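Local atomic coordinates of Serine/threonine-protein kinase Tel1 (Chaetomium thermophilum, PDB entry 6SKY), a protein that probably phosphorylates serine and threonine residues followed by glutamine, using ATP, to activate checkpoint signalling when DNA is damaged or replication stalls. Residues Ser1858-Ala1861 / Asp1862-His1865; Ile1846-Leu1849 / Arg1850-Leu1854; Asp2511-Ser2514 / Arg2515-Ala2519; Gly2599-Gly2602 / Arg2603-Gln2607. All coordinates share one frame; numbering follows the deposited sequence.

Interaction 1: Ser1858-Ala1861 / Asp1862-His1865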
loop_
_atom_site.group_PDB
_atom_site.type_symbol
_atom_site.label_atom_id
_atom_site.label_comp_id
_atom_site.label_asym_id
_atom_site.label_seq_id
_atom_site.Cartn_x
_atom_site.Cartn_y
_atom_site.Cartn_z
ATOM N N SER A 1858 30.375 37.148 30.486
ATOM C CA SER A 1858 29.476 36.341 31.294
ATOM C C SER A 1858 29.180 35.000 30.646
ATOM O O SER A 1858 29.198 33.966 31.320
ATOM C CB SER A 1858 28.172 37.100 31.522
ATOM O OG SER A 1858 27.720 37.669 30.307
ATOM N N SER A 1859 28.928 35.004 29.344
ATOM C CA SER A 1859 28.530 33.830 28.595
ATOM C C SER A 1859 29.325 33.782 27.301
ATOM O O SER A 1859 30.155 34.648 27.030
ATOM C CB SER A 1859 27.029 33.866 28.317
ATOM O OG SER A 1859 26.661 35.085 27.711
ATOM N N ILE A 1860 29.074 32.755 26.491
ATOM C CA ILE A 1860 29.693 32.718 25.174
ATOM C C ILE A 1860 28.967 33.620 24.194
ATOM O O ILE A 1860 29.525 33.963 23.149
ATOM C CB ILE A 1860 29.752 31.290 24.613
ATOM C CG1 ILE A 1860 28.347 30.738 24.425
ATOM C CG2 ILE A 1860 30.543 30.401 25.526
ATOM C CD1 ILE A 1860 28.306 29.432 23.733
ATOM N N ALA A 1861 27.747 34.035 24.509
ATOM C CA ALA A 1861 27.022 34.939 23.631
ATOM C C ALA A 1861 27.680 36.302 23.507
ATOM O O ALA A 1861 27.200 37.128 22.727
ATOM C CB ALA A 1861 25.587 35.102 24.122
ATOM N N ASP A 1862 28.751 36.563 24.252
ATOM C CA ASP A 1862 29.501 37.799 24.107
ATOM C C ASP A 1862 30.656 37.674 23.133
ATOM O O ASP A 1862 31.177 38.696 22.688
ATOM C CB ASP A 1862 30.040 38.259 25.457
ATOM C CG ASP A 1862 28.997 38.202 26.539
ATOM O OD1 ASP A 1862 28.892 37.149 27.194
ATOM O OD2 ASP A 1862 28.270 39.196 26.732
ATOM N N ARG A 1863 31.054 36.456 22.775
ATOM C CA ARG A 1863 32.066 36.297 21.743
ATOM C C ARG A 1863 31.577 36.747 20.384
ATOM O O ARG A 1863 32.306 36.593 19.403
ATOM C CB ARG A 1863 32.527 34.845 21.675
ATOM C CG ARG A 1863 33.153 34.369 22.944
ATOM C CD ARG A 1863 33.512 32.922 22.875
ATOM N NE ARG A 1863 33.929 32.437 24.178
ATOM C CZ ARG A 1863 34.345 31.204 24.417
ATOM N NH1 ARG A 1863 34.704 30.852 25.635
ATOM N NH2 ARG A 1863 34.406 30.329 23.438
ATOM N N ALA A 1864 30.364 37.273 20.296
ATOM C CA ALA A 1864 29.881 37.958 19.112
ATOM C C ALA A 1864 30.334 39.399 19.058
ATOM O O ALA A 1864 29.911 40.134 18.163
ATOM C CB ALA A 1864 28.357 37.903 19.054
ATOM N N HIS A 1865 31.175 39.818 19.996
ATOM C CA HIS A 1865 31.647 41.189 20.059
ATOM C C HIS A 1865 33.095 41.345 19.631
ATOM O O HIS A 1865 33.615 42.461 19.681
ATOM C CB HIS A 1865 31.470 41.741 21.471
ATOM C CG HIS A 1865 30.044 41.822 21.909
ATOM N ND1 HIS A 1865 29.678 42.147 23.196
ATOM C CD2 HIS A 1865 28.892 41.620 21.230
ATOM C CE1 HIS A 1865 28.361 42.139 23.291
ATOM N NE2 HIS A 1865 27.860 41.820 22.112
#
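Asp1862 OD1 is gripped by both donors of Ser1859, its backbone N and its OG. The N of Ser1859 reaches Asp1862 OD1 at 3.0 Å, coming nearly along the C-O bond, while Ser1859 OG donates to the same Asp1862 OD1 at 3.1 Å from above the carboxylate plane. Together they restrain the carboxylate. Ser1858 OG adds a weak third bond to this oxygen. With chi1 near 53°, Ser1859 OG sits between its own N and carbonyl carbon and can reach the same acceptor as that N. Small serine hydroxyls and a short carboxylate suit so tight a bend. Only the aspartate-to-N-H half resembles a capping box; the reciprocal bond to the serine hydroxyl is not made. The backbone turns in step, Arg1863 N donating to Ile1860 O at 2.9 Å. Beyond it the extended Arg1863 chain runs obliquely across Ile1860, whose CG2 branch lies over the centre of one guanidinium face, 4.0 Å from Arg1863 CZ. This turn lies in the loop between helices 1836-1849 and 1871-1880, where it meets helix 2670-2681: Ser1859 touches Arg2680 and Tyr2681, and Ile1860 touches Tyr2681.

Interaction 2: Ile1846-Leu1849 / Arg1850-Leu1854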
loop_
_atom_site.group_PDB
_atom_site.type_symbol
_atom_site.label_atom_id
_atom_site.label_comp_id
_atom_site.label_asym_id
_atom_site.label_seq_id
_atom_site.Cartn_x
_atom_site.Cartn_y
_atom_site.Cartn_z
ATOM N N ILE A 1846 36.405 34.159 11.343
ATOM C CA ILE A 1846 35.224 34.374 12.179
ATOM C C ILE A 1846 34.982 33.170 13.078
ATOM O O ILE A 1846 34.727 33.304 14.284
ATOM C CB ILE A 1846 33.998 34.671 11.304
ATOM C CG1 ILE A 1846 34.170 35.988 10.564
ATOM C CG2 ILE A 1846 32.758 34.721 12.139
ATOM C CD1 ILE A 1846 33.044 36.288 9.633
ATOM N N LEU A 1847 35.060 31.970 12.507
ATOM C CA LEU A 1847 34.883 30.763 13.302
ATOM C C LEU A 1847 35.910 30.680 14.418
ATOM O O LEU A 1847 35.574 30.352 15.556
ATOM C CB LEU A 1847 34.976 29.531 12.416
ATOM C CG LEU A 1847 33.809 29.210 11.506
ATOM C CD1 LEU A 1847 34.120 27.940 10.784
ATOM C CD2 LEU A 1847 32.575 29.064 12.327
ATOM N N TYR A 1848 37.174 30.955 14.110
ATOM C CA TYR A 1848 38.208 30.874 15.133
ATOM C C TYR A 1848 37.968 31.880 16.244
ATOM O O TYR A 1848 38.195 31.581 17.416
ATOM C CB TYR A 1848 39.583 31.087 14.516
ATOM C CG TYR A 1848 40.688 31.135 15.530
ATOM C CD1 TYR A 1848 41.167 29.981 16.101
ATOM C CD2 TYR A 1848 41.251 32.334 15.913
ATOM C CE1 TYR A 1848 42.158 30.017 17.021
ATOM C CE2 TYR A 1848 42.243 32.375 16.839
ATOM C CZ TYR A 1848 42.694 31.212 17.388
ATOM O OH TYR A 1848 43.694 31.238 18.313
ATOM N N LEU A 1849 37.520 33.081 15.901
ATOM C CA LEU A 1849 37.264 34.071 16.935
ATOM C C LEU A 1849 36.090 33.676 17.811
ATOM O O LEU A 1849 36.023 34.087 18.970
ATOM C CB LEU A 1849 37.013 35.437 16.313
ATOM C CG LEU A 1849 38.215 36.212 15.800
ATOM C CD1 LEU A 1849 37.721 37.416 15.071
ATOM C CD2 LEU A 1849 39.106 36.610 16.932
ATOM N N ARG A 1850 35.151 32.898 17.281
ATOM C CA ARG A 1850 34.061 32.399 18.114
ATOM C C ARG A 1850 34.508 31.442 19.212
ATOM O O ARG A 1850 33.711 31.148 20.099
ATOM C CB ARG A 1850 33.024 31.696 17.259
ATOM C CG ARG A 1850 31.873 32.556 16.844
ATOM C CD ARG A 1850 30.894 31.714 16.079
ATOM N NE ARG A 1850 30.792 30.380 16.654
ATOM C CZ ARG A 1850 29.898 30.027 17.568
ATOM N NH1 ARG A 1850 29.023 30.912 18.015
ATOM N NH2 ARG A 1850 29.881 28.789 18.038
ATOM N N THR A 1851 35.733 30.932 19.177
ATOM C CA THR A 1851 36.197 29.993 20.186
ATOM C C THR A 1851 37.132 30.620 21.204
ATOM O O THR A 1851 37.657 29.907 22.057
ATOM C CB THR A 1851 36.906 28.804 19.535
ATOM O OG1 THR A 1851 38.186 29.214 19.056
ATOM C CG2 THR A 1851 36.111 28.272 18.380
ATOM N N GLN A 1852 37.355 31.924 21.140
ATOM C CA GLN A 1852 38.300 32.580 22.020
ATOM C C GLN A 1852 37.558 33.387 23.061
ATOM O O GLN A 1852 36.710 34.207 22.701
ATOM C CB GLN A 1852 39.237 33.494 21.226
ATOM C CG GLN A 1852 40.143 32.769 20.267
ATOM C CD GLN A 1852 40.932 31.682 20.936
ATOM O OE1 GLN A 1852 40.857 30.526 20.551
ATOM N NE2 GLN A 1852 41.694 32.043 21.944
ATOM N N PRO A 1853 37.836 33.193 24.347
ATOM C CA PRO A 1853 37.074 33.901 25.379
ATOM C C PRO A 1853 37.419 35.380 25.435
ATOM O O PRO A 1853 38.587 35.760 25.484
ATOM C CB PRO A 1853 37.477 33.181 26.669
ATOM C CG PRO A 1853 38.733 32.513 26.354
ATOM C CD PRO A 1853 38.681 32.141 24.924
ATOM N N LEU A 1854 36.392 36.202 25.440
ATOM C CA LEU A 1854 36.553 37.634 25.625
ATOM C C LEU A 1854 36.817 37.937 27.095
ATOM O O LEU A 1854 36.096 37.438 27.960
ATOM C CB LEU A 1854 35.306 38.372 25.165
ATOM C CG LEU A 1854 35.379 39.190 23.889
ATOM C CD1 LEU A 1854 34.035 39.740 23.556
ATOM C CD2 LEU A 1854 36.336 40.313 24.072
#
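Gln1852 lies over one face of the Tyr1848 ring, in the closely packed half of this turn. Its CG comes within 4.0 Å of Tyr1848 CE2, and the amide is nearly parallel to the ring, the two planes 16° apart. A bend at chi2 (-54°) folds the amide back across the tyrosine. Tyr1848 OH does not bond to that amide but to Ser1670 OG, and Phe1800 meets the ring edge-to-face, so a residue with a flat face and a polar end fits this buried place. The carbonyl of Tyr1848 is held twice by Thr1851, whose N lies 3.1 Å and whose OG1 lies 2.9 Å from Tyr1848 O; the hydroxyl approaches only 19° from the carbonyl plane, the amide from well above it. Threonine suits this position because its short hydroxyl folds back to a carbonyl three residues earlier, while its CG2 faces Leu1847 O at 3.5 Å. Arg1850 N makes the last i-to-i+4 bond, to Ile1846 O at 3.1 Å. The looser side holds the partly exposed Arg1850 side chain, which touches Leu1893 of helix 1884-1898, and weak bonds from Arg1850 N to Leu1847 O and Gln1852 N to Leu1849 O. Such a change from i-to-i+4 to i-to-i+3 bonding, running into a type I beta turn, is characteristic of the C-terminal end of an alpha helix, here 1836-1849.

Interaction 3: Asp2511-Ser2514 / Arg2515-Ala2519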
loop_
_atom_site.group_PDB
_atom_site.type_symbol
_atom_site.label_atom_id
_atom_site.label_comp_id
_atom_site.label_asym_id
_atom_site.label_seq_id
_atom_site.Cartn_x
_atom_site.Cartn_y
_atom_site.Cartn_z
ATOM N N ASP A 2511 31.221 -13.135 47.561
ATOM C CA ASP A 2511 30.635 -13.166 48.895
ATOM C C ASP A 2511 31.177 -12.036 49.765
ATOM O O ASP A 2511 30.422 -11.181 50.252
ATOM C CB ASP A 2511 30.918 -14.525 49.528
ATOM C CG ASP A 2511 29.800 -14.997 50.410
ATOM O OD1 ASP A 2511 28.743 -14.344 50.423
ATOM O OD2 ASP A 2511 29.974 -16.022 51.094
ATOM N N GLN A 2512 32.497 -12.012 49.960
ATOM C CA GLN A 2512 33.092 -11.028 50.857
ATOM C C GLN A 2512 32.891 -9.612 50.339
ATOM O O GLN A 2512 32.583 -8.688 51.109
ATOM C CB GLN A 2512 34.580 -11.312 51.032
ATOM C CG GLN A 2512 34.911 -12.733 51.415
ATOM C CD GLN A 2512 34.315 -13.131 52.736
ATOM O OE1 GLN A 2512 34.019 -12.286 53.577
ATOM N NE2 GLN A 2512 34.127 -14.427 52.930
ATOM N N THR A 2513 33.054 -9.424 49.034
ATOM C CA THR A 2513 32.926 -8.099 48.459
ATOM C C THR A 2513 31.506 -7.570 48.578
ATOM O O THR A 2513 31.307 -6.391 48.882
ATOM C CB THR A 2513 33.372 -8.141 47.010
ATOM O OG1 THR A 2513 34.776 -8.404 46.964
ATOM C CG2 THR A 2513 33.098 -6.830 46.362
ATOM N N SER A 2514 30.501 -8.413 48.349
ATOM C CA SER A 2514 29.132 -7.949 48.498
ATOM C C SER A 2514 28.821 -7.626 49.948
ATOM O O SER A 2514 28.079 -6.681 50.229
ATOM C CB SER A 2514 28.172 -8.993 47.960
ATOM O OG SER A 2514 28.719 -9.594 46.810
ATOM N N ARG A 2515 29.388 -8.390 50.885
ATOM C CA ARG A 2515 29.176 -8.069 52.292
ATOM C C ARG A 2515 29.704 -6.682 52.626
ATOM O O ARG A 2515 29.023 -5.888 53.285
ATOM C CB ARG A 2515 29.824 -9.124 53.177
ATOM C CG ARG A 2515 29.156 -10.463 53.076
ATOM C CD ARG A 2515 29.601 -11.390 54.174
ATOM N NE ARG A 2515 28.850 -12.635 54.136
ATOM C CZ ARG A 2515 27.624 -12.775 54.625
ATOM N NH1 ARG A 2515 27.007 -13.943 54.550
ATOM N NH2 ARG A 2515 27.011 -11.746 55.189
ATOM N N VAL A 2516 30.908 -6.355 52.154
ATOM C CA VAL A 2516 31.436 -5.039 52.512
ATOM C C VAL A 2516 30.749 -3.923 51.730
ATOM O O VAL A 2516 30.566 -2.823 52.259
ATOM C CB VAL A 2516 32.964 -4.980 52.356
ATOM C CG1 VAL A 2516 33.602 -6.086 53.155
ATOM C CG2 VAL A 2516 33.370 -5.053 50.918
ATOM N N TYR A 2517 30.336 -4.172 50.484
ATOM C CA TYR A 2517 29.574 -3.160 49.750
ATOM C C TYR A 2517 28.260 -2.852 50.446
ATOM O O TYR A 2517 27.863 -1.691 50.556
ATOM C CB TYR A 2517 29.298 -3.622 48.323
ATOM C CG TYR A 2517 30.243 -3.084 47.289
ATOM C CD1 TYR A 2517 30.358 -1.735 47.073
ATOM C CD2 TYR A 2517 30.998 -3.932 46.512
ATOM C CE1 TYR A 2517 31.208 -1.246 46.130
ATOM C CE2 TYR A 2517 31.848 -3.450 45.569
ATOM C CZ TYR A 2517 31.948 -2.108 45.382
ATOM O OH TYR A 2517 32.801 -1.619 44.436
ATOM N N HIS A 2518 27.567 -3.883 50.922
ATOM C CA HIS A 2518 26.310 -3.667 51.623
ATOM C C HIS A 2518 26.527 -2.950 52.946
ATOM O O HIS A 2518 25.745 -2.065 53.316
ATOM C CB HIS A 2518 25.616 -5.005 51.837
ATOM C CG HIS A 2518 24.377 -4.918 52.661
ATOM N ND1 HIS A 2518 24.148 -5.736 53.743
ATOM C CD2 HIS A 2518 23.295 -4.113 52.563
ATOM C CE1 HIS A 2518 22.978 -5.438 54.277
ATOM N NE2 HIS A 2518 22.441 -4.455 53.580
ATOM N N ALA A 2519 27.578 -3.320 53.681
ATOM C CA ALA A 2519 27.871 -2.622 54.927
ATOM C C ALA A 2519 28.158 -1.153 54.674
ATOM O O ALA A 2519 27.709 -0.288 55.429
ATOM C CB ALA A 2519 29.048 -3.279 55.638
#
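Four consecutive i-to-i+4 bonds, from Arg2515 N to Asp2511 O through to His2518 N to Ser2514 O, run through regular alpha helix with N-H...O angles of 157° to 162°. One turn apart, Thr2513 and Tyr2517 point the same way and lie side by side, Thr2513 CG2 approaching Tyr2517 CD2 at 3.6 Å. With chi1 at -67°, the methyl of Thr2513 is turned to the tyrosine and its OG1 back to Ala2509 O; threonine offers a methyl for packing and a hydroxyl that the helix backbone satisfies. Thr2513 and Val2516 pack helix 2507-2522 on helix 2541-2552. Beside them Tyr2517 touches Leu2660 on strand 2658-2662 of the kinase sheet, and its OH is hydrogen-bonded to Gln2607 OE1. Ser2514 faces helix 2461-2472, at Tyr2466 and Trp2469, with its OG returned to Ile2510 O. Asp2511 and Arg2515 also run side by side, but Asp2511 OD1 stays 4.1 Å from Arg2515 NE, well out of the guanidinium plane: opposite charges too far apart for a salt bridge, which probably attract only weakly. Asp2511 OD1 makes its salt bridge instead with Arg2473, while the extended Arg2515 lies against Trp2469.

Interaction 4: Gly2599-Gly2602 / Arg2603-Gln2607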
loop_
_atom_site.group_PDB
_atom_site.type_symbol
_atom_site.label_atom_id
_atom_site.label_comp_id
_atom_site.label_asym_id
_atom_site.label_seq_id
_atom_site.Cartn_x
_atom_site.Cartn_y
_atom_site.Cartn_z
ATOM N N GLY A 2599 40.631 0.384 37.696
ATOM C CA GLY A 2599 40.744 -0.994 37.293
ATOM C C GLY A 2599 42.153 -1.372 36.918
ATOM O O GLY A 2599 43.096 -0.590 37.016
ATOM N N THR A 2600 42.294 -2.617 36.478
ATOM C CA THR A 2600 43.599 -3.106 36.064
ATOM C C THR A 2600 44.037 -2.461 34.756
ATOM O O THR A 2600 45.202 -2.076 34.608
ATOM C CB THR A 2600 43.567 -4.626 35.950
ATOM O OG1 THR A 2600 43.899 -5.202 37.217
ATOM C CG2 THR A 2600 44.545 -5.113 34.908
ATOM N N ASP A 2601 43.118 -2.311 33.803
ATOM C CA ASP A 2601 43.450 -1.638 32.554
ATOM C C ASP A 2601 43.591 -0.130 32.709
ATOM O O ASP A 2601 43.865 0.551 31.717
ATOM C CB ASP A 2601 42.401 -1.959 31.485
ATOM C CG ASP A 2601 40.994 -1.586 31.909
ATOM O OD1 ASP A 2601 40.819 -1.020 33.005
ATOM O OD2 ASP A 2601 40.056 -1.864 31.136
ATOM N N GLY A 2602 43.399 0.406 33.908
ATOM C CA GLY A 2602 43.636 1.814 34.139
ATOM C C GLY A 2602 42.486 2.730 33.799
ATOM O O GLY A 2602 42.715 3.895 33.470
ATOM N N ARG A 2603 41.253 2.241 33.867
ATOM C CA ARG A 2603 40.071 3.061 33.660
ATOM C C ARG A 2603 39.358 3.281 34.983
ATOM O O ARG A 2603 39.505 2.505 35.927
ATOM C CB ARG A 2603 39.121 2.416 32.653
ATOM C CG ARG A 2603 39.727 2.243 31.291
ATOM C CD ARG A 2603 38.737 1.689 30.291
ATOM N NE ARG A 2603 39.444 1.085 29.168
ATOM C CZ ARG A 2603 38.867 0.639 28.060
ATOM N NH1 ARG A 2603 39.609 0.107 27.101
ATOM N NH2 ARG A 2603 37.555 0.730 27.904
ATOM N N LYS A 2604 38.581 4.350 35.046
ATOM C CA LYS A 2604 37.885 4.731 36.263
ATOM C C LYS A 2604 36.417 4.350 36.149
ATOM O O LYS A 2604 35.717 4.828 35.255
ATOM C CB LYS A 2604 38.032 6.225 36.525
ATOM C CG LYS A 2604 39.463 6.678 36.651
ATOM C CD LYS A 2604 39.529 8.109 37.127
ATOM C CE LYS A 2604 40.958 8.559 37.329
ATOM N NZ LYS A 2604 41.010 9.909 37.947
ATOM N N TYR A 2605 35.961 3.494 37.052
ATOM C CA TYR A 2605 34.573 3.066 37.125
ATOM C C TYR A 2605 33.966 3.698 38.361
ATOM O O TYR A 2605 34.308 3.320 39.482
ATOM C CB TYR A 2605 34.473 1.550 37.196
ATOM C CG TYR A 2605 35.228 0.822 36.121
ATOM C CD1 TYR A 2605 34.673 0.622 34.876
ATOM C CD2 TYR A 2605 36.488 0.318 36.358
ATOM C CE1 TYR A 2605 35.354 -0.044 33.897
ATOM C CE2 TYR A 2605 37.175 -0.352 35.387
ATOM C CZ TYR A 2605 36.604 -0.529 34.157
ATOM O OH TYR A 2605 37.285 -1.196 33.175
ATOM N N LYS A 2606 33.088 4.664 38.171
ATOM C CA LYS A 2606 32.412 5.260 39.307
ATOM C C LYS A 2606 31.136 4.496 39.617
ATOM O O LYS A 2606 30.580 3.795 38.774
ATOM C CB LYS A 2606 32.108 6.727 39.039
ATOM C CG LYS A 2606 33.305 7.511 38.588
ATOM C CD LYS A 2606 32.979 8.975 38.508
ATOM C CE LYS A 2606 32.486 9.483 39.841
ATOM N NZ LYS A 2606 32.170 10.936 39.810
ATOM N N GLN A 2607 30.683 4.625 40.858
ATOM C CA GLN A 2607 29.562 3.842 41.350
ATOM C C GLN A 2607 28.798 4.647 42.378
ATOM O O GLN A 2607 29.400 5.286 43.237
ATOM C CB GLN A 2607 30.029 2.542 42.001
ATOM C CG GLN A 2607 30.788 1.631 41.098
ATOM C CD GLN A 2607 31.688 0.725 41.852
ATOM O OE1 GLN A 2607 31.770 0.801 43.068
ATOM N NE2 GLN A 2607 32.375 -0.146 41.145
#
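Asp2601 and Arg2603 turn their carboxylate and guanidinium planes nearly parallel, 2° apart, but approach obliquely, and Asp2601 OD2 lies well out of the guanidinium plane. It is 3.6 Å from Arg2603 NE, a salt bridge made by charge without an N-H aimed at the oxygen. The other oxygen, Asp2601 OD1, accepts a weak bond from Arg2603 N at 3.4 Å. Asp2601 can serve both because chi1 (57°) folds its carboxylate back toward the turn. The side chains of Tyr2605 and Asp2601 run at about a right angle, though ring and carboxylate planes are nearly parallel, and Tyr2605 OH is 3.5 Å from both Asp2601 OD1 and OD2. Gly2599 CA sits at the ring edge, 4.1 Å from Tyr2605 CE2; a residue without side chain leaves the tyrosine that place. The turn is closed by Gly2599 N bonding to Arg2603 O at 3.0 Å. Gly2602, with its positive phi of 85°, is the other glycine that fits, since a CB there would press on the preceding carbonyl. A type I turn followed by a G1 bulge, as here, is a classic way to connect the antiparallel strands of a beta hairpin, in this case strands 2593-2599 and 2604-2611 of the kinase sheet.

Along the chain the order is interaction 2, then 1, 3 and 4. Interactions 1 and 2 form one neighbourhood, their centres 9 Å apart: the end of helix 1836-1849 and the loop after it, where Arg1863 packs against the backbone of residues 1850-1852. Interactions 3 and 4 form another, 19 Å between centres and joined by a probable hydrogen bond from Tyr2517 to Gln2607, which ties helix 2507-2522 to strand 2604-2611. That strand also carries Leu2608 and Lys2610 of the nucleotide pocket. Between the neighbourhoods centres are 36 to 52 Å apart. Interactions 1 and 2 lie where the helical solenoid meets the kinase, at helix 2670-2681, while interactions 3 and 4 belong to the kinase around its antiparallel sheet.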